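Side-chain contacts in DUF4974 domain-containing protein (Parabacteroides distasonis, PDB 4M0N), which is a putative membrane-bound anti-sigma factor of the FecR family, this piece being its FecR and FecR C-terminal domains, and probably antagonises a sigma factor: residues A[202-205]-A[206-210]; A[73-76]-A[77-80]; A[171-174]-A[175-178]; A[82-85]-A[86-89]. The protein carries 1 engineered substitution. One frame throughout, in Å; residues are numbered along the deposited sequence.

Contact 1: A[202-205]-A[206-210]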
ATOM      1  N   SER A 202     -13.387 -13.900   2.328  1.00 23.12           N
ATOM      2  CA  SER A 202     -14.040 -13.693   1.056  1.00 22.98           C
ATOM      3  C   SER A 202     -14.384 -12.213   0.970  1.00 22.22           C
ATOM      4  O   SER A 202     -14.532 -11.559   1.992  1.00 22.82           O
ATOM      5  CB  SER A 202     -15.312 -14.535   0.932  1.00 25.01           C
ATOM      6  OG  SER A 202     -16.216 -14.179   1.955  1.00 24.90           O
ATOM      7  N   LEU A 203     -14.510 -11.687  -0.236  1.00 22.91           N
ATOM      8  CA  LEU A 203     -15.018 -10.320  -0.425  1.00 22.67           C
ATOM      9  C   LEU A 203     -16.385 -10.152   0.250  1.00 24.93           C
ATOM     10  O   LEU A 203     -16.641  -9.154   0.936  1.00 24.37           O
ATOM     11  CB  LEU A 203     -15.131 -10.004  -1.910  1.00 22.83           C
ATOM     12  CG  LEU A 203     -15.640  -8.610  -2.304  1.00 25.43           C
ATOM     13  CD1 LEU A 203     -14.909  -7.535  -1.526  1.00 24.33           C
ATOM     14  CD2 LEU A 203     -15.514  -8.415  -3.815  1.00 25.53           C
ATOM     15  N   GLU A 204     -17.245 -11.151   0.070  1.00 27.23           N
ATOM     16  CA  GLU A 204     -18.592 -11.128   0.645  1.00 32.76           C
ATOM     17  C   GLU A 204     -18.521 -10.911   2.157  1.00 30.54           C
ATOM     18  O   GLU A 204     -19.207 -10.048   2.714  1.00 31.39           O
ATOM     19  CB  GLU A 204     -19.337 -12.433   0.308  1.00 36.31           C
ATOM     20  CG  GLU A 204     -20.846 -12.383   0.495  1.00 43.88           C
ATOM     21  CD  GLU A 204     -21.524 -13.706   0.133  1.00 49.99           C
ATOM     22  OE1 GLU A 204     -20.858 -14.578  -0.472  1.00 53.14           O
ATOM     23  OE2 GLU A 204     -22.719 -13.878   0.452  1.00 54.87           O
ATOM     24  N   ALA A 205     -17.651 -11.673   2.809  1.00 29.44           N
ATOM     25  CA  ALA A 205     -17.451 -11.592   4.265  1.00 28.75           C
ATOM     26  C   ALA A 205     -16.931 -10.242   4.722  1.00 28.41           C
ATOM     27  O   ALA A 205     -17.323  -9.706   5.775  1.00 26.63           O
ATOM     28  CB  ALA A 205     -16.470 -12.680   4.691  1.00 28.96           C
ATOM     29  N   VAL A 206     -15.997  -9.693   3.949  1.00 25.78           N
ATOM     30  CA  VAL A 206     -15.466  -8.396   4.281  1.00 25.39           C
ATOM     31  C   VAL A 206     -16.551  -7.342   4.146  1.00 24.33           C
ATOM     32  O   VAL A 206     -16.689  -6.511   5.028  1.00 25.92           O
ATOM     33  CB  VAL A 206     -14.243  -8.017   3.440  1.00 25.05           C
ATOM     34  CG1 VAL A 206     -13.822  -6.604   3.805  1.00 26.26           C
ATOM     35  CG2 VAL A 206     -13.096  -9.010   3.661  1.00 24.86           C
ATOM     36  N   LEU A 207     -17.337  -7.403   3.070  1.00 25.25           N
ATOM     37  CA  LEU A 207     -18.436  -6.460   2.893  1.00 27.70           C
ATOM     38  C   LEU A 207     -19.518  -6.605   3.982  1.00 29.77           C
ATOM     39  O   LEU A 207     -20.018  -5.607   4.474  1.00 30.56           O
ATOM     40  CB  LEU A 207     -19.037  -6.570   1.497  1.00 28.54           C
ATOM     41  CG  LEU A 207     -18.057  -6.192   0.370  1.00 27.35           C
ATOM     42  CD1 LEU A 207     -18.686  -6.528  -0.971  1.00 29.76           C
ATOM     43  CD2 LEU A 207     -17.690  -4.721   0.456  1.00 27.06           C
ATOM     44  N   ASN A 208     -19.823  -7.833   4.395  1.00 31.04           N
ATOM     45  CA  ASN A 208     -20.744  -8.048   5.527  1.00 34.26           C
ATOM     46  C   ASN A 208     -20.236  -7.408   6.820  1.00 33.61           C
ATOM     47  O   ASN A 208     -20.997  -6.790   7.577  1.00 35.97           O
ATOM     48  CB  ASN A 208     -21.000  -9.550   5.759  1.00 34.98           C
ATOM     49  CG  ASN A 208     -21.672 -10.227   4.584  1.00 37.35           C
ATOM     50  OD1 ASN A 208     -22.332  -9.587   3.768  1.00 38.40           O
ATOM     51  ND2 ASN A 208     -21.529 -11.545   4.507  1.00 40.43           N
ATOM     52  N   ALA A 209     -18.944  -7.541   7.073  1.00 33.84           N
ATOM     53  CA  ALA A 209     -18.343  -6.952   8.259  1.00 32.28           C
ATOM     54  C   ALA A 209     -18.439  -5.436   8.232  1.00 33.19           C
ATOM     55  O   ALA A 209     -18.688  -4.802   9.258  1.00 36.36           O
ATOM     56  CB  ALA A 209     -16.907  -7.394   8.388  1.00 30.61           C
ATOM     57  N   ILE A 210     -18.236  -4.856   7.054  1.00 29.12           N
ATOM     58  CA  ILE A 210     -18.420  -3.428   6.866  1.00 28.86           C
ATOM     59  C   ILE A 210     -19.870  -3.049   7.085  1.00 31.16           C
ATOM     60  O   ILE A 210     -20.136  -2.046   7.739  1.00 34.11           O
ATOM     61  CB  ILE A 210     -17.951  -2.984   5.468  1.00 27.32           C
ATOM     62  CG1 ILE A 210     -16.431  -3.039   5.415  1.00 28.14           C
ATOM     63  CG2 ILE A 210     -18.379  -1.569   5.151  1.00 28.52           C
ATOM     64  CD1 ILE A 210     -15.871  -3.061   4.024  1.00 30.24           C
TER

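Contact 2: A[73-76]-A[77-80]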
ATOM      1  N   MET A  73      18.653  -5.757   1.680  1.00 29.36           N
ATOM      2  CA  MET A  73      19.969  -6.224   2.074  1.00 29.11           C
ATOM      3  C   MET A  73      20.894  -5.068   2.450  1.00 32.11           C
ATOM      4  O   MET A  73      21.049  -4.120   1.699  1.00 27.98           O
ATOM      5  CB  MET A  73      20.558  -7.024   0.918  1.00 31.17           C
ATOM      6  CG  MET A  73      20.113  -8.476   0.888  1.00 36.06           C
ATOM      7  SD  MET A  73      20.953  -9.512   2.125  1.00 43.76           S
ATOM      8  CE  MET A  73      22.575  -8.815   2.131  1.00 37.69           C
ATOM      9  N   ARG A  74      21.504  -5.157   3.634  1.00 31.80           N
ATOM     10  CA  ARG A  74      22.276  -4.059   4.151  1.00 35.71           C
ATOM     11  C   ARG A  74      23.504  -3.887   3.285  1.00 39.27           C
ATOM     12  O   ARG A  74      24.252  -4.830   3.051  1.00 44.15           O
ATOM     13  CB  ARG A  74      22.681  -4.261   5.612  1.00 42.79           C
ATOM     14  CG  ARG A  74      23.347  -3.023   6.197  1.00 44.32           C
ATOM     15  CD  ARG A  74      23.606  -3.138   7.691  1.00 49.28           C
ATOM     16  NE  ARG A  74      23.975  -1.828   8.222  1.00 53.26           N
ATOM     17  CZ  ARG A  74      23.117  -0.872   8.580  1.00 53.50           C
ATOM     18  NH1 ARG A  74      21.806  -1.065   8.508  1.00 50.16           N
ATOM     19  NH2 ARG A  74      23.577   0.289   9.031  1.00 59.34           N
ATOM     20  N   ASP A  75      23.636  -2.682   2.753  1.00 45.39           N
ATOM     21  CA  ASP A  75      24.868  -2.217   2.164  1.00 41.61           C
ATOM     22  C   ASP A  75      25.005  -0.756   2.578  1.00 43.02           C
ATOM     23  O   ASP A  75      24.388   0.128   1.988  1.00 38.62           O
ATOM     24  CB  ASP A  75      24.845  -2.383   0.647  1.00 40.32           C
ATOM     25  CG  ASP A  75      26.207  -2.181   0.020  1.00 40.46           C
ATOM     26  OD1 ASP A  75      27.013  -1.412   0.578  1.00 40.80           O
ATOM     27  OD2 ASP A  75      26.461  -2.770  -1.043  1.00 45.86           O
ATOM     28  N   GLU A  76      25.787  -0.508   3.628  1.00 44.14           N
ATOM     29  CA  GLU A  76      26.029   0.861   4.091  1.00 49.35           C
ATOM     30  C   GLU A  76      26.700   1.700   2.999  1.00 48.68           C
ATOM     31  O   GLU A  76      26.467   2.905   2.895  1.00 52.33           O
ATOM     32  CB  GLU A  76      26.892   0.875   5.358  1.00 53.29           C
ATOM     33  CG  GLU A  76      26.210   0.335   6.608  1.00 61.75           C
ATOM     34  CD  GLU A  76      27.100   0.409   7.850  1.00 72.74           C
ATOM     35  OE1 GLU A  76      28.338   0.290   7.717  1.00 77.63           O
ATOM     36  OE2 GLU A  76      26.561   0.579   8.968  1.00 73.87           O
ATOM     37  N   GLY A  77      27.519   1.049   2.180  1.00 48.35           N
ATOM     38  CA  GLY A  77      28.227   1.729   1.098  1.00 47.87           C
ATOM     39  C   GLY A  77      27.379   2.111  -0.099  1.00 48.33           C
ATOM     40  O   GLY A  77      27.861   2.813  -0.984  1.00 45.09           O
ATOM     41  N   LYS A  78      26.117   1.664  -0.124  1.00 38.37           N
ATOM     42  CA  LYS A  78      25.295   1.772  -1.315  1.00 35.79           C
ATOM     43  C   LYS A  78      23.827   1.886  -0.889  1.00 28.52           C
ATOM     44  O   LYS A  78      23.151   0.880  -0.699  1.00 31.56           O
ATOM     45  CB  LYS A  78      25.518   0.539  -2.194  1.00 38.09           C
ATOM     46  CG  LYS A  78      25.407   0.791  -3.687  1.00 41.02           C
ATOM     47  CD  LYS A  78      25.911  -0.426  -4.452  1.00 43.86           C
ATOM     48  CE  LYS A  78      25.473  -0.414  -5.909  1.00 45.76           C
ATOM     49  NZ  LYS A  78      25.914  -1.645  -6.626  1.00 46.42           N
ATOM     50  N   PRO A  79      23.351   3.118  -0.684  1.00 24.39           N
ATOM     51  CA  PRO A  79      21.968   3.267  -0.261  1.00 23.67           C
ATOM     52  C   PRO A  79      21.018   2.678  -1.288  1.00 22.26           C
ATOM     53  O   PRO A  79      21.328   2.650  -2.497  1.00 28.59           O
ATOM     54  CB  PRO A  79      21.780   4.778  -0.197  1.00 24.07           C
ATOM     55  CG  PRO A  79      23.153   5.335  -0.007  1.00 26.58           C
ATOM     56  CD  PRO A  79      24.053   4.411  -0.773  1.00 26.27           C
ATOM     57  N   PHE A  80      19.881   2.204  -0.798  1.00 19.96           N
ATOM     58  CA  PHE A  80      18.821   1.672  -1.639  1.00 19.20           C
ATOM     59  C   PHE A  80      17.728   2.729  -1.667  1.00 17.87           C
ATOM     60  O   PHE A  80      17.345   3.203  -0.613  1.00 16.92           O
ATOM     61  CB  PHE A  80      18.273   0.399  -0.989  1.00 18.06           C
ATOM     62  CG  PHE A  80      17.338  -0.371  -1.858  1.00 16.96           C
ATOM     63  CD1 PHE A  80      15.989  -0.007  -1.968  1.00 16.47           C
ATOM     64  CD2 PHE A  80      17.789  -1.493  -2.547  1.00 17.83           C
ATOM     65  CE1 PHE A  80      15.136  -0.742  -2.779  1.00 16.11           C
ATOM     66  CE2 PHE A  80      16.937  -2.215  -3.366  1.00 16.58           C
ATOM     67  CZ  PHE A  80      15.604  -1.847  -3.477  1.00 15.87           C
TER

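Contact 3: A[171-174]-A[175-178]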
ATOM      1  N   ILE A 171     -12.244   0.613  -0.389  1.00 23.34           N
ATOM      2  CA  ILE A 171     -12.811   0.072  -1.615  1.00 24.20           C
ATOM      3  C   ILE A 171     -11.749  -0.139  -2.684  1.00 23.06           C
ATOM      4  O   ILE A 171     -11.796  -1.113  -3.419  1.00 20.60           O
ATOM      5  CB  ILE A 171     -13.960   0.963  -2.142  1.00 31.67           C
ATOM      6  CG1 ILE A 171     -15.170   0.808  -1.220  1.00 32.58           C
ATOM      7  CG2 ILE A 171     -14.294   0.639  -3.583  1.00 33.81           C
ATOM      8  CD1 ILE A 171     -16.227   1.849  -1.481  1.00 41.83           C
ATOM      9  N   HIS A 172     -10.780   0.763  -2.776  1.00 22.29           N
ATOM     10  CA  HIS A 172      -9.688   0.533  -3.725  1.00 21.04           C
ATOM     11  C   HIS A 172      -8.877  -0.720  -3.356  1.00 18.04           C
ATOM     12  O   HIS A 172      -8.566  -1.523  -4.219  1.00 19.54           O
ATOM     13  CB  HIS A 172      -8.790   1.748  -3.768  1.00 21.93           C
ATOM     14  CG  HIS A 172      -9.335   2.860  -4.600  1.00 28.09           C
ATOM     15  ND1 HIS A 172      -8.525   3.772  -5.246  1.00 33.41           N
ATOM     16  CD2 HIS A 172     -10.607   3.189  -4.921  1.00 31.61           C
ATOM     17  CE1 HIS A 172      -9.280   4.626  -5.919  1.00 30.61           C
ATOM     18  NE2 HIS A 172     -10.548   4.296  -5.737  1.00 33.19           N
ATOM     19  N   ASP A 173      -8.589  -0.912  -2.072  1.00 18.40           N
ATOM     20  CA  ASP A 173      -7.904  -2.127  -1.622  1.00 18.51           C
ATOM     21  C   ASP A 173      -8.685  -3.376  -1.983  1.00 19.45           C
ATOM     22  O   ASP A 173      -8.115  -4.394  -2.430  1.00 19.63           O
ATOM     23  CB  ASP A 173      -7.694  -2.154  -0.112  1.00 23.42           C
ATOM     24  CG  ASP A 173      -6.671  -1.155   0.371  1.00 28.29           C
ATOM     25  OD1 ASP A 173      -5.921  -0.605  -0.447  1.00 28.00           O
ATOM     26  OD2 ASP A 173      -6.615  -0.959   1.601  1.00 34.20           O
ATOM     27  N   LEU A 174      -9.999  -3.328  -1.772  1.00 18.76           N
ATOM     28  CA  LEU A 174     -10.833  -4.486  -2.093  1.00 20.02           C
ATOM     29  C   LEU A 174     -10.864  -4.773  -3.584  1.00 19.32           C
ATOM     30  O   LEU A 174     -10.693  -5.938  -4.013  1.00 19.30           O
ATOM     31  CB  LEU A 174     -12.254  -4.312  -1.560  1.00 21.80           C
ATOM     32  CG  LEU A 174     -12.428  -4.141  -0.040  1.00 22.49           C
ATOM     33  CD1 LEU A 174     -13.912  -4.052   0.290  1.00 22.78           C
ATOM     34  CD2 LEU A 174     -11.765  -5.232   0.773  1.00 24.09           C
ATOM     35  N   GLU A 175     -11.048  -3.731  -4.384  1.00 18.92           N
ATOM     36  CA  GLU A 175     -11.040  -3.916  -5.829  1.00 20.70           C
ATOM     37  C   GLU A 175      -9.758  -4.568  -6.318  1.00 19.50           C
ATOM     38  O   GLU A 175      -9.767  -5.491  -7.147  1.00 20.14           O
ATOM     39  CB  GLU A 175     -11.207  -2.588  -6.570  1.00 23.23           C
ATOM     40  CG  GLU A 175     -12.541  -1.918  -6.409  1.00 27.24           C
ATOM     41  CD  GLU A 175     -12.631  -0.687  -7.283  1.00 31.68           C
ATOM     42  OE1 GLU A 175     -11.901   0.288  -6.995  1.00 37.36           O
ATOM     43  OE2 GLU A 175     -13.428  -0.714  -8.234  1.00 29.37           O
ATOM     44  N   ARG A 176      -8.632  -4.108  -5.788  1.00 18.12           N
ATOM     45  CA  ARG A 176      -7.352  -4.649  -6.182  1.00 17.84           C
ATOM     46  C   ARG A 176      -7.086  -6.078  -5.683  1.00 18.58           C
ATOM     47  O   ARG A 176      -6.542  -6.909  -6.409  1.00 18.35           O
ATOM     48  CB  ARG A 176      -6.247  -3.721  -5.687  1.00 17.17           C
ATOM     49  CG  ARG A 176      -6.215  -2.431  -6.462  1.00 17.54           C
ATOM     50  CD  ARG A 176      -4.963  -1.626  -6.124  1.00 16.88           C
ATOM     51  NE  ARG A 176      -5.019  -1.112  -4.767  1.00 15.47           N
ATOM     52  CZ  ARG A 176      -5.272   0.153  -4.426  1.00 15.79           C
ATOM     53  NH1 ARG A 176      -5.504   1.072  -5.333  1.00 16.40           N
ATOM     54  NH2 ARG A 176      -5.317   0.492  -3.139  1.00 15.97           N
ATOM     55  N   MET A 177      -7.478  -6.344  -4.446  1.00 18.96           N
ATOM     56  CA  MET A 177      -7.295  -7.674  -3.860  1.00 22.64           C
ATOM     57  C   MET A 177      -8.115  -8.727  -4.550  1.00 23.90           C
ATOM     58  O   MET A 177      -7.597  -9.809  -4.826  1.00 24.91           O
ATOM     59  CB  MET A 177      -7.676  -7.696  -2.378  1.00 24.47           C
ATOM     60  CG  MET A 177      -7.611  -9.097  -1.756  1.00 27.73           C
ATOM     61  SD  MET A 177      -7.597  -9.044   0.053  1.00 30.13           S
ATOM     62  CE  MET A 177      -5.946  -8.441   0.469  1.00 39.83           C
ATOM     63  N   TYR A 178      -9.405  -8.432  -4.751  1.00 21.73           N
ATOM     64  CA  TYR A 178     -10.363  -9.401  -5.226  1.00 23.38           C
ATOM     65  C   TYR A 178     -10.624  -9.346  -6.723  1.00 23.84           C
ATOM     66  O   TYR A 178     -11.376 -10.170  -7.253  1.00 24.33           O
ATOM     67  CB  TYR A 178     -11.662  -9.263  -4.429  1.00 23.55           C
ATOM     68  CG  TYR A 178     -11.460  -9.574  -2.959  1.00 21.54           C
ATOM     69  CD1 TYR A 178     -11.353 -10.880  -2.502  1.00 21.42           C
ATOM     70  CD2 TYR A 178     -11.336  -8.555  -2.030  1.00 21.44           C
ATOM     71  CE1 TYR A 178     -11.151 -11.159  -1.156  1.00 21.18           C
ATOM     72  CE2 TYR A 178     -11.145  -8.825  -0.688  1.00 23.04           C
ATOM     73  CZ  TYR A 178     -11.069 -10.137  -0.244  1.00 22.34           C
ATOM     74  OH  TYR A 178     -10.876 -10.413   1.104  1.00 21.62           O
TER

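Contact 4: A[82-85]-A[86-89]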
ATOM      1  N   VAL A  82      13.846   3.592  -3.045  1.00 13.72           N
ATOM      2  CA  VAL A  82      12.592   3.307  -3.732  1.00 13.98           C
ATOM      3  C   VAL A  82      12.033   4.667  -4.151  1.00 14.37           C
ATOM      4  O   VAL A  82      11.666   5.483  -3.309  1.00 13.59           O
ATOM      5  CB  VAL A  82      11.585   2.585  -2.840  1.00 13.55           C
ATOM      6  CG1 VAL A  82      10.250   2.438  -3.599  1.00 14.71           C
ATOM      7  CG2 VAL A  82      12.127   1.241  -2.381  1.00 13.51           C
ATOM      8  N   ARG A  83      11.994   4.898  -5.448  1.00 13.69           N
ATOM      9  CA  ARG A  83      11.529   6.160  -6.005  1.00 14.84           C
ATOM     10  C   ARG A  83      10.093   6.038  -6.451  1.00 14.99           C
ATOM     11  O   ARG A  83       9.752   5.279  -7.380  1.00 15.07           O
ATOM     12  CB  ARG A  83      12.402   6.589  -7.181  1.00 16.55           C
ATOM     13  CG  ARG A  83      11.922   7.845  -7.910  1.00 16.80           C
ATOM     14  CD  ARG A  83      13.088   8.510  -8.620  1.00 19.24           C
ATOM     15  NE  ARG A  83      14.055   8.991  -7.652  1.00 20.29           N
ATOM     16  CZ  ARG A  83      15.337   9.228  -7.903  1.00 23.65           C
ATOM     17  NH1 ARG A  83      15.834   9.083  -9.132  1.00 26.14           N
ATOM     18  NH2 ARG A  83      16.122   9.666  -6.920  1.00 22.85           N
ATOM     19  N   THR A  84       9.259   6.787  -5.755  1.00 14.78           N
ATOM     20  CA  THR A  84       7.887   6.957  -6.121  1.00 13.49           C
ATOM     21  C   THR A  84       7.642   8.400  -6.545  1.00 14.34           C
ATOM     22  O   THR A  84       8.458   9.299  -6.320  1.00 15.67           O
ATOM     23  CB  THR A  84       6.944   6.620  -4.977  1.00 12.71           C
ATOM     24  OG1 THR A  84       7.007   7.660  -3.987  1.00 12.62           O
ATOM     25  CG2 THR A  84       7.271   5.289  -4.368  1.00 12.81           C
ATOM     26  N   ARG A  85       6.504   8.602  -7.177  1.00 15.20           N
ATOM     27  CA  ARG A  85       6.183   9.932  -7.632  1.00 17.93           C
ATOM     28  C   ARG A  85       6.261  10.943  -6.487  1.00 18.89           C
ATOM     29  O   ARG A  85       6.744  12.055  -6.696  1.00 20.57           O
ATOM     30  CB  ARG A  85       4.807   9.965  -8.289  1.00 19.54           C
ATOM     31  CG  ARG A  85       4.469  11.332  -8.892  1.00 24.10           C
ATOM     32  CD  ARG A  85       3.028  11.418  -9.391  1.00 28.63           C
ATOM     33  NE  ARG A  85       2.017  11.243  -8.338  1.00 29.64           N
ATOM     34  CZ  ARG A  85       1.528  12.204  -7.545  1.00 38.12           C
ATOM     35  NH1 ARG A  85       1.941  13.466  -7.647  1.00 38.93           N
ATOM     36  NH2 ARG A  85       0.606  11.901  -6.635  1.00 45.46           N
ATOM     37  N   GLN A  86       5.763  10.558  -5.311  1.00 17.75           N
ATOM     38  CA  GLN A  86       5.603  11.454  -4.175  1.00 19.81           C
ATOM     39  C   GLN A  86       6.884  11.639  -3.359  1.00 18.63           C
ATOM     40  O   GLN A  86       7.042  12.651  -2.669  1.00 19.61           O
ATOM     41  CB  GLN A  86       4.529  10.908  -3.263  1.00 23.19           C
ATOM     42  CG  GLN A  86       3.162  10.810  -3.932  1.00 25.30           C
ATOM     43  CD  GLN A  86       2.822   9.404  -4.405  1.00 21.65           C
ATOM     44  OE1 GLN A  86       3.708   8.617  -4.811  1.00 18.92           O
ATOM     45  NE2 GLN A  86       1.523   9.091  -4.392  1.00 20.58           N
ATOM     46  N   ALA A  87       7.750  10.627  -3.394  1.00 15.18           N
ATOM     47  CA  ALA A  87       8.816  10.538  -2.409  1.00 14.00           C
ATOM     48  C   ALA A  87       9.845   9.545  -2.802  1.00 14.45           C
ATOM     49  O   ALA A  87       9.552   8.542  -3.446  1.00 15.38           O
ATOM     50  CB  ALA A  87       8.257  10.092  -1.067  1.00 14.24           C
ATOM     51  N   ASP A  88      11.060   9.797  -2.360  1.00 13.31           N
ATOM     52  CA  ASP A  88      12.056   8.750  -2.342  1.00 14.61           C
ATOM     53  C   ASP A  88      12.127   8.155  -0.958  1.00 15.44           C
ATOM     54  O   ASP A  88      12.184   8.882   0.046  1.00 18.46           O
ATOM     55  CB  ASP A  88      13.446   9.305  -2.656  1.00 15.19           C
ATOM     56  CG  ASP A  88      13.678   9.631  -4.130  1.00 18.92           C
ATOM     57  OD1 ASP A  88      12.896   9.242  -5.002  1.00 18.41           O
ATOM     58  OD2 ASP A  88      14.749  10.221  -4.455  1.00 24.33           O
ATOM     59  N   VAL A  89      12.225   6.832  -0.887  1.00 14.08           N
ATOM     60  CA  VAL A  89      12.449   6.178   0.378  1.00 14.67           C
ATOM     61  C   VAL A  89      13.851   5.599   0.333  1.00 16.09           C
ATOM     62  O   VAL A  89      14.149   4.729  -0.502  1.00 17.41           O
ATOM     63  CB  VAL A  89      11.408   5.074   0.617  1.00 15.83           C
ATOM     64  CG1 VAL A  89      11.657   4.410   1.952  1.00 16.33           C
ATOM     65  CG2 VAL A  89      10.009   5.657   0.479  1.00 17.76           C
TER
HETATM   66  O   HOH W   1      10.679  10.696  -5.764  1.00 19.74           O

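Contact 1: A[202-205]-A[206-210]
Leu203 and Leu207, one helical turn apart, make the tight apolar side of this first turn of helix 203-214. CD1 of Leu203 rests 3.9 Å from CG of Leu207, the two side chains slanting across each other. Leu203 reaches it because its CG lies anti to the backbone N (chi1 -180°), which swings the branch along the helix toward the next turn. Leu207 CG also sits close over the carbonyl oxygen of Leu203, the same oxygen that takes the Leu207 N-H in a nearly straight bond. With Leu207 cut back to alanine, CD1 of Leu203 would probably lose its neighbour and a gap open on the buried side. The other side is loose and solvent-facing: Glu204 and Asn208 run side by side, yet CG of Glu204 comes only within 4.2 Å of ND2 of Asn208, their planes 73° apart. Asn208 OD1 instead bonds to Tyr218 OH. Ser202 is the N-cap, its OG accepting from Ala205 N at 3.0 Å and so engaging an amide that has no earlier turn to bond. The buried side packs Leu203, Val206 and Leu207 against helix 167-178, while Leu203 and Leu207 also meet strand 224-228 and Leu207 meets strand 217-221.

Contact 2: A[73-76]-A[77-80]
Asp75 and Lys78 face each other across a type I beta turn, Asp75 to Lys78, in the loop between strands 67-72 and 80-83. One backbone hydrogen bond closes the turn: Lys78 N donates to Asp75 O at 3.1 Å, with the N-H arriving from above the carbonyl plane, 65° out of it, and not on a lone pair. Van der Waals contact comes next. The carboxylate of Asp75, CG anti to its own amide nitrogen (chi1 -168°), folds over the turn until CG lies 3.6 Å from CB of Lys78; OD2 touches the same methylene. The charged groups pair differently. Lys78 extends past Asp75, keeping NZ 5.7 Å from Asp75 OD2, and gives its ammonium to the carbonyl of Phe55. Arg74 and Glu76, two residues apart, form a salt bridge on the exposed side: NH2 meets OE2 at 3.0 Å, in the guanidinium plane and on the anti lone pair of the carboxylate. The opposite charges of Asp75 and Lys78 probably attract only at a distance, so within the turn the clear links are the backbone bond and the packing of the Asp75 carboxylate on the Lys78 methylene, while the ion pair runs from Glu76, inside the turn, to Arg74 just before it.

Contact 3: A[171-174]-A[175-178]
Arg176 folds back over the preceding turn of helix 167-178, its guanidinium standing nearly upright, 86°, to the ring of His172. The chain turns about its CG-CD bond (chi3 -69°), which lays one guanidinium face over the carbonyl oxygen of His172, 3.6 Å from the plane and off toward its rim. NH1 then lies 3.7 Å from CB of His172. NH2 reaches OD1 of Asp173 at 3.0 Å, a salt bridge met nearly end-on to the carboxylate C-O; the N-H...O angle is only 136° and the two planes are well tilted. Glu175 runs beside His172, its OE1 3.8 Å from CD2, but OE2 accepts from Ile182 N. On the apolar side Leu174 and Tyr178 point the same way, CD2 of the leucine 3.9 Å from CE2 of the tyrosine, while CG of Met177 lies over the centre of one ring face; the phenol OH bonds to Lys201 O. A leucine in place of Arg176 would probably leave Asp173 with Lys99 but without this second cation, Glu103 without this salt bridge, and Asp104 with His172 alone of the partners named here. Since Asp104 also accepts from His172 ND1, and Tyr101 makes a cation-pi contact with Arg176, the charges form a network in which each carboxylate is likely to be steadied by a neighbouring cation, joining this helix to the loop of residues 101-104.

Contact 4: A[82-85]-A[86-89]
Arg83 grips the carboxylate of Asp88 side-on, NE to OD1 and NH2 to OD2, both at 2.9 Å and both almost straight. The two acceptors lie close to the guanidinium plane, and the donors meet the syn side of each oxygen, somewhat out of the carboxylate plane, the two groups being turned by 24°. The turn of Arg83 about its CG-CD bond (chi3 -65°) brings NE round to face Asp88. OD1 has a second donor, a water that also gives a hydrogen bond to Thr84 O and so links the aspartate to the turn. Ala87 O is likewise doubly satisfied. Thr84 N donates to it at 2.9 Å, and Thr84 OG1 at 2.7 Å, the hydroxyl lying in the carbonyl plane on a lone pair; OG1 can do this because it sits between N and C of its own residue (chi1 73°). Ala87 N returns a longer bond of 3.3 Å to Thr84 O, from above the carbonyl plane. Gln86 sends NE2 to Asn137 OD1, and its CG lies over one face of the Arg85 guanidinium. Farther along, Val82 and Val89 form a hydrogen-bonded pair, Val82 N to Val89 O and Val89 N to Val82 O, both 2.8 Å, with Arg83 and Asp88 the adjacent non-hydrogen-bonded pair. Val82 and Val89 turn to the buried face, where both touch Phe96 of strand 94-100. The whole is a tight beta hairpin, strands 80-83 and 88-91 joined by a two-residue turn at Arg85 and Gln86, within the all-beta FecR domain.

Contacts 2 and 4 belong to the FecR region and follow one another closely in sequence, their centres about 17 Å apart: the loop of contact 2 leads into strand 80-83, whose hairpin is contact 4. Contacts 1 and 3 belong to the FecR C-terminal region, centres about 12 Å apart, and touch: Val206 CG1 meets Leu174 CD2 at 3.9 Å, joining the two helices. Contacts 3 and 4 approach to about 11 Å between nearest atoms, without touching. The bound magnesium ion lies nearest contact 3, about 6 Å from the side chain of Arg176, with the magnesium-binding residue Gly46 about 5 Å from that side chain; Gln86 of contact 4 is about 12 Å from the ion.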